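Local atomic coordinates of Dmd discriminator of mRNA degradation (Enterobacteria phage RB69, PDB entry 5I8J), a protein that acts as a phage antitoxin that interacts with the bacterial toxin RnlA, probably countering the toxin's degradation of mRNA. Residues K4-T9 with A50-E55; V8-W13 with K22-S27; N45-A50 with V57-F62. One frame throughout, in Å; residues are numbered along the deposited sequence.

Contact 1 (K4-T9 with A50-E55)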
loop_
_atom_site.group_PDB
_atom_site.type_symbol
_atom_site.label_atom_id
_atom_site.label_comp_id
_atom_site.label_asym_id
_atom_site.label_seq_id
_atom_site.Cartn_x
_atom_site.Cartn_y
_atom_site.Cartn_z
ATOM N N LYS A 4 11.670 -6.569 -18.715
ATOM C CA LYS A 4 10.424 -6.807 -18.003
ATOM C C LYS A 4 10.588 -6.319 -16.577
ATOM O O LYS A 4 10.917 -7.095 -15.681
ATOM C CB LYS A 4 10.077 -8.288 -18.006
ATOM C CG LYS A 4 8.737 -8.593 -17.402
ATOM C CD LYS A 4 8.652 -9.951 -16.721
ATOM C CE LYS A 4 7.267 -10.124 -16.182
ATOM N NZ LYS A 4 6.324 -9.165 -16.745
ATOM N N LEU A 5 10.407 -5.022 -16.383
ATOM C CA LEU A 5 10.628 -4.424 -15.074
ATOM C C LEU A 5 9.642 -4.978 -14.048
ATOM O O LEU A 5 8.521 -5.354 -14.381
ATOM C CB LEU A 5 10.515 -2.906 -15.165
ATOM C CG LEU A 5 11.573 -2.232 -16.044
ATOM C CD1 LEU A 5 11.142 -0.839 -16.439
ATOM C CD2 LEU A 5 12.918 -2.181 -15.327
ATOM N N THR A 6 10.076 -5.049 -12.802
ATOM C CA THR A 6 9.212 -5.445 -11.692
ATOM C C THR A 6 8.603 -4.188 -11.094
ATOM O O THR A 6 9.326 -3.270 -10.729
ATOM C CB THR A 6 9.997 -6.221 -10.623
ATOM O OG1 THR A 6 10.571 -7.397 -11.208
ATOM C CG2 THR A 6 9.105 -6.626 -9.458
ATOM N N LYS A 7 7.274 -4.124 -11.012
ATOM C CA LYS A 7 6.632 -2.976 -10.386
ATOM C C LYS A 7 6.442 -3.254 -8.902
ATOM O O LYS A 7 5.713 -4.171 -8.514
ATOM C CB LYS A 7 5.281 -2.656 -11.035
ATOM C CG LYS A 7 4.620 -1.405 -10.456
ATOM C CD LYS A 7 3.277 -1.133 -11.115
ATOM C CE LYS A 7 2.324 -2.305 -10.908
ATOM N NZ LYS A 7 1.029 -2.122 -11.621
ATOM N N VAL A 8 7.106 -2.461 -8.075
ATOM C CA VAL A 8 7.014 -2.646 -6.636
ATOM C C VAL A 8 6.231 -1.496 -6.037
ATOM O O VAL A 8 6.549 -0.339 -6.261
ATOM C CB VAL A 8 8.410 -2.734 -5.984
ATOM C CG1 VAL A 8 8.280 -3.103 -4.506
ATOM C CG2 VAL A 8 9.260 -3.771 -6.710
ATOM N N THR A 9 5.180 -1.823 -5.293
ATOM C CA THR A 9 4.426 -0.808 -4.571
ATOM C C THR A 9 4.956 -0.730 -3.142
ATOM O O THR A 9 4.961 -1.725 -2.431
ATOM C CB THR A 9 2.918 -1.120 -4.543
ATOM O OG1 THR A 9 2.405 -1.182 -5.887
ATOM C CG2 THR A 9 2.171 -0.049 -3.755
ATOM N N ALA A 50 7.214 -3.473 1.098
ATOM C CA ALA A 50 7.282 -3.645 -0.356
ATOM C C ALA A 50 6.305 -4.738 -0.809
ATOM O O ALA A 50 6.277 -5.831 -0.257
ATOM C CB ALA A 50 8.715 -3.982 -0.789
ATOM N N PHE A 51 5.502 -4.417 -1.817
ATOM C CA PHE A 51 4.499 -5.310 -2.365
ATOM C C PHE A 51 4.786 -5.577 -3.839
ATOM O O PHE A 51 5.065 -4.648 -4.593
ATOM C CB PHE A 51 3.091 -4.708 -2.230
ATOM C CG PHE A 51 2.544 -4.713 -0.826
ATOM C CD1 PHE A 51 2.908 -3.728 0.090
ATOM C CD2 PHE A 51 1.629 -5.683 -0.433
ATOM C CE1 PHE A 51 2.387 -3.736 1.383
ATOM C CE2 PHE A 51 1.107 -5.692 0.859
ATOM C CZ PHE A 51 1.481 -4.717 1.762
ATOM N N ILE A 52 4.703 -6.841 -4.247
ATOM C CA ILE A 52 4.738 -7.197 -5.665
ATOM C C ILE A 52 3.514 -8.054 -5.957
ATOM O O ILE A 52 3.245 -9.017 -5.238
ATOM C CB ILE A 52 6.021 -7.951 -6.057
ATOM C CG1 ILE A 52 7.256 -7.098 -5.756
ATOM C CG2 ILE A 52 5.991 -8.324 -7.551
ATOM C CD1 ILE A 52 8.573 -7.863 -5.891
ATOM N N ASN A 53 2.759 -7.684 -6.987
ATOM C CA ASN A 53 1.509 -8.383 -7.298
ATOM C C ASN A 53 0.599 -8.465 -6.077
ATOM O O ASN A 53 -0.010 -9.507 -5.815
ATOM C CB ASN A 53 1.789 -9.791 -7.833
ATOM C CG ASN A 53 2.516 -9.778 -9.170
ATOM O OD1 ASN A 53 2.316 -8.880 -9.989
ATOM N ND2 ASN A 53 3.360 -10.780 -9.399
ATOM N N ASP A 54 0.559 -7.372 -5.316
ATOM C CA ASP A 54 -0.316 -7.231 -4.142
ATOM C C ASP A 54 0.068 -8.129 -2.961
ATOM O O ASP A 54 -0.701 -8.286 -2.020
ATOM C CB ASP A 54 -1.773 -7.480 -4.540
ATOM C CG ASP A 54 -2.292 -6.439 -5.508
ATOM O OD1 ASP A 54 -1.888 -5.265 -5.375
ATOM O OD2 ASP A 54 -3.089 -6.793 -6.404
ATOM N N GLU A 55 1.271 -8.691 -2.987
ATOM C CA GLU A 55 1.725 -9.516 -1.873
ATOM C C GLU A 55 2.953 -8.891 -1.226
ATOM O O GLU A 55 3.833 -8.404 -1.924
ATOM C CB GLU A 55 2.026 -10.935 -2.354
ATOM C CG GLU A 55 0.800 -11.639 -2.912
ATOM C CD GLU A 55 1.073 -13.079 -3.287
ATOM O OE1 GLU A 55 1.704 -13.791 -2.477
ATOM O OE2 GLU A 55 0.640 -13.500 -4.383
HETATM O O HOH W 1 3.685 -5.821 -9.033
#
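Thr9 and Phe51 form an antiparallel hydrogen-bonded pair between strands 6-14 and 46-52, whose short segments here run at 137° to each other. Thr9 N donates to Phe51 O at 2.9 Å, and Phe51 N returns a bond to Thr9 O at 2.8 Å. Phe51 O also receives a CA-H...O contact from Val8 CA at 3.5 Å. Beyond this pair direct pairing gives way to a water that donates to Lys7 O and accepts from Asn53 N, bridging the two backbones where the chain turns.

On one face of the sheet Val8 spreads its two methyls over two partners. CG1, anti to the backbone N (chi1 -173°), reaches Ala50 CB at 3.8 Å, while CG2 meets Ile52 CG1 at 4.0 Å. Thr6 extends this apolar row, its CG2 lying 3.8 Å from Ile52 CD1 with the two side chains crossing nearly at a right angle. Helix 30-44 packs on the same face through Thr37 on Ala50 and Ile33 on Ile52.

Thr9 and Phe51 occupy the other face, their CB atoms 4.3 Å apart. The Phe51 ring leads away from Thr9, keeping Thr9 O at its edge and in its plane, and stacks edge-to-face on Phe51 of the second subunit. Thr9 OG1 is hydrogen-bonded to Asp23 OD1.

Two central strands of a four-stranded antiparallel sheet are thus joined, with the helix on one face and the dimer partner on the other. At the end of the pairing, Ile52 to Glu55 form the type I' turn of a tight beta hairpin.

Contact 2 (V8-W13 with K22-S27)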
loop_
_atom_site.group_PDB
_atom_site.type_symbol
_atom_site.label_atom_id
_atom_site.label_comp_id
_atom_site.label_asym_id
_atom_site.label_seq_id
_atom_site.Cartn_x
_atom_site.Cartn_y
_atom_site.Cartn_z
ATOM N N VAL A 8 7.106 -2.461 -8.075
ATOM C CA VAL A 8 7.014 -2.646 -6.636
ATOM C C VAL A 8 6.231 -1.496 -6.037
ATOM O O VAL A 8 6.549 -0.339 -6.261
ATOM C CB VAL A 8 8.410 -2.734 -5.984
ATOM C CG1 VAL A 8 8.280 -3.103 -4.506
ATOM C CG2 VAL A 8 9.260 -3.771 -6.710
ATOM N N THR A 9 5.180 -1.823 -5.293
ATOM C CA THR A 9 4.426 -0.808 -4.571
ATOM C C THR A 9 4.956 -0.730 -3.142
ATOM O O THR A 9 4.961 -1.725 -2.431
ATOM C CB THR A 9 2.918 -1.120 -4.543
ATOM O OG1 THR A 9 2.405 -1.182 -5.887
ATOM C CG2 THR A 9 2.171 -0.049 -3.755
ATOM N N PHE A 10 5.417 0.446 -2.749
ATOM C CA PHE A 10 5.927 0.684 -1.408
ATOM C C PHE A 10 4.891 1.457 -0.620
ATOM O O PHE A 10 4.330 2.448 -1.117
ATOM C CB PHE A 10 7.248 1.464 -1.448
ATOM C CG PHE A 10 8.390 0.701 -2.051
ATOM C CD1 PHE A 10 9.216 -0.085 -1.256
ATOM C CD2 PHE A 10 8.637 0.762 -3.411
ATOM C CE1 PHE A 10 10.265 -0.787 -1.806
ATOM C CE2 PHE A 10 9.688 0.057 -3.973
ATOM C CZ PHE A 10 10.501 -0.718 -3.175
ATOM N N ILE A 11 4.627 0.999 0.600
ATOM C CA ILE A 11 3.746 1.719 1.507
ATOM C C ILE A 11 4.521 2.050 2.760
ATOM O O ILE A 11 5.138 1.180 3.347
ATOM C CB ILE A 11 2.509 0.910 1.895
ATOM C CG1 ILE A 11 1.845 0.311 0.657
ATOM C CG2 ILE A 11 1.537 1.791 2.664
ATOM C CD1 ILE A 11 0.888 -0.781 1.037
ATOM N N GLY A 12 4.501 3.317 3.148
ATOM C CA GLY A 12 5.291 3.795 4.270
ATOM C C GLY A 12 4.436 4.455 5.338
ATOM O O GLY A 12 3.436 5.118 5.032
ATOM N N TRP A 13 4.821 4.227 6.591
ATOM C CA TRP A 13 4.269 4.915 7.753
ATOM C C TRP A 13 5.349 5.699 8.479
ATOM O O TRP A 13 6.337 5.117 8.949
ATOM C CB TRP A 13 3.648 3.927 8.742
ATOM C CG TRP A 13 2.379 3.294 8.295
ATOM C CD1 TRP A 13 1.111 3.641 8.677
ATOM C CD2 TRP A 13 2.246 2.169 7.418
ATOM N NE1 TRP A 13 0.196 2.808 8.068
ATOM C CE2 TRP A 13 0.864 1.899 7.298
ATOM C CE3 TRP A 13 3.154 1.374 6.717
ATOM C CZ2 TRP A 13 0.371 0.865 6.497
ATOM C CZ3 TRP A 13 2.658 0.341 5.922
ATOM C CH2 TRP A 13 1.277 0.101 5.825
ATOM N N LYS A 22 4.468 4.750 -3.038
ATOM C CA LYS A 22 5.097 4.953 -4.345
ATOM C C LYS A 22 5.103 3.673 -5.140
ATOM O O LYS A 22 5.277 2.615 -4.566
ATOM C CB LYS A 22 6.554 5.417 -4.207
ATOM C CG LYS A 22 6.795 6.706 -3.478
ATOM C CD LYS A 22 8.268 7.056 -3.525
ATOM C CE LYS A 22 8.697 7.406 -4.938
ATOM N NZ LYS A 22 10.026 8.089 -4.931
ATOM N N ASP A 23 4.956 3.776 -6.462
ATOM C CA ASP A 23 5.231 2.659 -7.364
ATOM C C ASP A 23 6.598 2.873 -7.987
ATOM O O ASP A 23 6.845 3.929 -8.560
ATOM C CB ASP A 23 4.179 2.555 -8.473
ATOM C CG ASP A 23 2.952 1.790 -8.041
ATOM O OD1 ASP A 23 2.937 1.291 -6.902
ATOM O OD2 ASP A 23 2.016 1.664 -8.852
ATOM N N ILE A 24 7.481 1.888 -7.877
ATOM C CA ILE A 24 8.837 2.017 -8.419
ATOM C C ILE A 24 9.111 0.845 -9.350
ATOM O O ILE A 24 8.828 -0.296 -8.994
ATOM C CB ILE A 24 9.895 2.061 -7.293
ATOM C CG1 ILE A 24 9.589 3.212 -6.335
ATOM C CG2 ILE A 24 11.308 2.258 -7.867
ATOM C CD1 ILE A 24 10.531 3.304 -5.149
ATOM N N MET A 25 9.642 1.118 -10.546
ATOM C CA MET A 25 10.000 0.036 -11.461
ATOM C C MET A 25 11.449 -0.353 -11.243
ATOM O O MET A 25 12.347 0.490 -11.360
ATOM C CB MET A 25 9.810 0.446 -12.926
ATOM C CG MET A 25 8.426 0.950 -13.289
ATOM S SD MET A 25 7.136 -0.203 -12.823
ATOM C CE MET A 25 7.520 -1.621 -13.826
ATOM N N LEU A 26 11.685 -1.627 -10.951
ATOM C CA LEU A 26 13.035 -2.103 -10.661
ATOM C C LEU A 26 13.434 -3.197 -11.631
ATOM O O LEU A 26 12.636 -4.069 -11.956
ATOM C CB LEU A 26 13.127 -2.631 -9.228
ATOM C CG LEU A 26 12.788 -1.632 -8.120
ATOM C CD1 LEU A 26 12.799 -2.345 -6.765
ATOM C CD2 LEU A 26 13.757 -0.445 -8.146
ATOM N N SER A 27 14.680 -3.160 -12.091
ATOM C CA SER A 27 15.129 -4.146 -13.060
ATOM C C SER A 27 15.810 -5.338 -12.399
ATOM O O SER A 27 16.079 -6.346 -13.060
ATOM C CB SER A 27 16.081 -3.499 -14.055
ATOM O OG SER A 27 17.251 -3.077 -13.377
#
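Phe10 brings the CD2 and CE2 atoms of its ring against Ile24, whose CD1 lies 3.6 Å from CE2, the two side chains crossing nearly at a right angle. One face of the ring carries Val8 CG1 from the same strand, 3.4 Å above the plane and offset toward the rim. Near the ring plane, at the edge, sits Lys22 O, which accepts the backbone bond from Phe10 N. The other flat group, the Asp23 carboxylate, lies on the opposite face of the sheet beside Thr9. Its OD1 takes the hydrogen of Thr9 OG1 at 2.7 Å, on the syn side but 33° out of the carboxylate plane. With OG1 beside the backbone N (chi1 -60°), Thr9 turns its hydroxyl to Asp23, and the two side chains lie side by side, pointing the same way.

The backbones pair at Val8 with Ile24 and at Phe10 with Lys22, each pair closed by two hydrogen bonds; the longest of the four runs from Lys22 N to Phe10 O at 3.0 Å. Further along, Val8 CG2 touches Leu26 CD1 at 3.8 Å.

Val8, Phe10, Ile24 and Leu26 thus make one face largely apolar, with Phe10 under Val36 and Leu40 of helix 30-44. On the other, Asp23 OD1 takes the Thr9 hydroxyl and OD2 the NE1 of Trp13 of the second subunit, an arrangement that would be expected to stabilise a carboxylate at the dimer interface.

Contact 3 (N45-A50 with V57-F62)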
loop_
_atom_site.group_PDB
_atom_site.type_symbol
_atom_site.label_atom_id
_atom_site.label_comp_id
_atom_site.label_asym_id
_atom_site.label_seq_id
_atom_site.Cartn_x
_atom_site.Cartn_y
_atom_site.Cartn_z
ATOM N N ASN A 45 12.841 7.629 8.381
ATOM C CA ASN A 45 12.564 7.174 9.744
ATOM C C ASN A 45 11.190 6.518 9.810
ATOM O O ASN A 45 10.356 6.871 10.638
ATOM C CB ASN A 45 12.651 8.334 10.730
ATOM C CG ASN A 45 14.055 8.891 10.836
ATOM O OD1 ASN A 45 14.920 8.281 11.454
ATOM N ND2 ASN A 45 14.289 10.050 10.230
ATOM N N ALA A 46 10.966 5.565 8.913
ATOM C CA ALA A 46 9.631 5.044 8.673
ATOM C C ALA A 46 9.587 3.520 8.666
ATOM O O ALA A 46 10.618 2.849 8.612
ATOM C CB ALA A 46 9.099 5.591 7.336
ATOM N N LEU A 47 8.377 2.990 8.738
ATOM C CA LEU A 47 8.112 1.595 8.431
ATOM C C LEU A 47 7.767 1.548 6.958
ATOM O O LEU A 47 6.884 2.272 6.521
ATOM C CB LEU A 47 6.954 1.051 9.273
ATOM C CG LEU A 47 6.301 -0.252 8.803
ATOM C CD1 LEU A 47 7.267 -1.423 8.935
ATOM C CD2 LEU A 47 5.016 -0.522 9.573
ATOM N N VAL A 48 8.467 0.734 6.179
ATOM C CA VAL A 48 8.136 0.622 4.755
ATOM C C VAL A 48 7.936 -0.835 4.389
ATOM O O VAL A 48 8.745 -1.686 4.765
ATOM C CB VAL A 48 9.236 1.237 3.858
ATOM C CG1 VAL A 48 8.881 1.059 2.362
ATOM C CG2 VAL A 48 9.424 2.706 4.185
ATOM N N LYS A 49 6.835 -1.115 3.683
ATOM C CA LYS A 49 6.522 -2.444 3.175
ATOM C C LYS A 49 6.602 -2.432 1.660
ATOM O O LYS A 49 6.110 -1.495 1.022
ATOM C CB LYS A 49 5.127 -2.897 3.603
ATOM C CG LYS A 49 4.875 -2.870 5.100
ATOM C CD LYS A 49 3.375 -3.084 5.380
ATOM C CE LYS A 49 3.043 -2.912 6.854
ATOM N NZ LYS A 49 3.340 -4.117 7.657
ATOM N N ALA A 50 7.214 -3.473 1.098
ATOM C CA ALA A 50 7.282 -3.645 -0.356
ATOM C C ALA A 50 6.305 -4.738 -0.809
ATOM O O ALA A 50 6.277 -5.831 -0.257
ATOM C CB ALA A 50 8.715 -3.982 -0.789
ATOM N N VAL A 57 6.472 -8.593 0.195
ATOM C CA VAL A 57 7.671 -9.399 -0.021
ATOM C C VAL A 57 8.811 -9.034 0.933
ATOM O O VAL A 57 9.746 -9.815 1.123
ATOM C CB VAL A 57 8.156 -9.286 -1.493
ATOM C CG1 VAL A 57 7.071 -9.795 -2.458
ATOM C CG2 VAL A 57 8.552 -7.850 -1.833
ATOM N N PHE A 58 8.732 -7.852 1.535
ATOM C CA PHE A 58 9.762 -7.399 2.458
ATOM C C PHE A 58 9.256 -6.204 3.245
ATOM O O PHE A 58 8.355 -5.509 2.795
ATOM C CB PHE A 58 11.042 -7.027 1.694
ATOM C CG PHE A 58 12.238 -6.831 2.565
ATOM C CD1 PHE A 58 12.791 -7.895 3.255
ATOM C CD2 PHE A 58 12.831 -5.583 2.678
ATOM C CE1 PHE A 58 13.902 -7.712 4.055
ATOM C CE2 PHE A 58 13.940 -5.396 3.474
ATOM C CZ PHE A 58 14.476 -6.468 4.167
ATOM N N GLU A 59 9.831 -5.963 4.420
ATOM C CA GLU A 59 9.571 -4.708 5.108
ATOM C C GLU A 59 10.711 -4.357 6.040
ATOM O O GLU A 59 11.460 -5.239 6.464
ATOM C CB GLU A 59 8.254 -4.768 5.880
ATOM C CG GLU A 59 8.219 -5.762 7.007
ATOM C CD GLU A 59 6.795 -6.011 7.469
ATOM O OE1 GLU A 59 6.108 -5.020 7.789
ATOM O OE2 GLU A 59 6.351 -7.185 7.481
ATOM N N ALA A 60 10.838 -3.065 6.330
ATOM C CA ALA A 60 11.896 -2.553 7.201
ATOM C C ALA A 60 11.314 -1.452 8.069
ATOM O O ALA A 60 10.601 -0.588 7.575
ATOM C CB ALA A 60 13.073 -2.032 6.382
ATOM N N ASP A 61 11.613 -1.481 9.362
ATOM C CA ASP A 61 11.020 -0.519 10.286
ATOM C C ASP A 61 12.105 0.320 10.941
ATOM O O ASP A 61 12.838 -0.163 11.813
ATOM C CB ASP A 61 10.196 -1.234 11.355
ATOM C CG ASP A 61 9.381 -0.272 12.216
ATOM O OD1 ASP A 61 9.509 0.950 12.041
ATOM O OD2 ASP A 61 8.623 -0.744 13.089
ATOM N N PHE A 62 12.189 1.581 10.540
ATOM C CA PHE A 62 13.159 2.491 11.127
ATOM C C PHE A 62 12.498 3.604 11.940
ATOM O O PHE A 62 13.040 4.692 12.074
ATOM C CB PHE A 62 14.045 3.077 10.029
ATOM C CG PHE A 62 15.104 2.125 9.563
ATOM C CD1 PHE A 62 14.793 1.096 8.692
ATOM C CD2 PHE A 62 16.410 2.244 10.019
ATOM C CE1 PHE A 62 15.760 0.204 8.269
ATOM C CE2 PHE A 62 17.387 1.352 9.608
ATOM C CZ PHE A 62 17.061 0.329 8.734
HETATM O O HOH W 2 14.026 6.811 13.974
#
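A beta hairpin formed by strands 46-52 and 55-61 brings Val48 opposite Ala60 and forms one edge of the chain's four-stranded sheet. The two short segments run almost exactly antiparallel, at 173°. Val48 and Ala60 form a hydrogen-bonded pair, with Val48 N on Ala60 O at 2.9 Å and a matching bond back. Nearer the turn the register slips: Ala50 N donates to Phe58 O, yet Ala50 O takes its hydrogen from Val57 N at 2.8 Å. Val57 and Phe58 thus both lie opposite Ala50, a beta bulge, and Val57 CG2 rests 4.0 Å from Ala50 CB.

Leu47, Lys49, Glu59 and Asp61 share one face, three of them charged. Glu59 CG occupies the crowded position between backbone N and carbonyl carbon (chi1 64°), from which the chain extends alongside Lys49. Lys49 NZ makes a salt bridge to Glu59 OE1 at 2.9 Å, approaching on the syn side and somewhat out of the carboxylate plane. Each end has a second partner: Glu59 OE2 pairs with Lys56, and Lys49 NZ with Asp54 of the second subunit. Leu47 lies across Asp61, its CD1 3.8 Å from Asp61 CB, while the Asp61 carboxylate pairs with Arg63.

On the opposite face are Val48, Ala50, Phe58 and Ala60, toward helix 30-44, where Thr37 touches both Ala50 and Phe58. At the far end Phe62 N reaches Ala46 O at 2.8 Å from above the carbonyl plane, 46° out of it. Asn45, just past the helix in its Schellman motif, touches Phe62 O directly through CA, and a water also donates to Asn45 OD1 at 3.1 Å and to Phe62 O at 3.0 Å.

How the contacts relate
The three contacts join neighbouring strands of one antiparallel sheet in the order 19-26, 6-14, 46-52, 55-61. Contact 1 is the central seam between strands distant in sequence; contacts 2 and 3 are hairpins adding an outer strand to either side. Contacts 1 and 2 share Val8 and Thr9, contacts 1 and 3 Ala50. All are partly buried; from the chain's centre, centre to centre, contact 2 lies about 5 Å, contact 3 about 6 Å and contact 1 about 9 Å. Contact 1 offers Phe51 and Asp54 to the second subunit, contact 2 Asp23, Trp13 and Ile11, and contact 3 Lys49. Contact 3 buries the largest area and alone has a salt bridge between its segments.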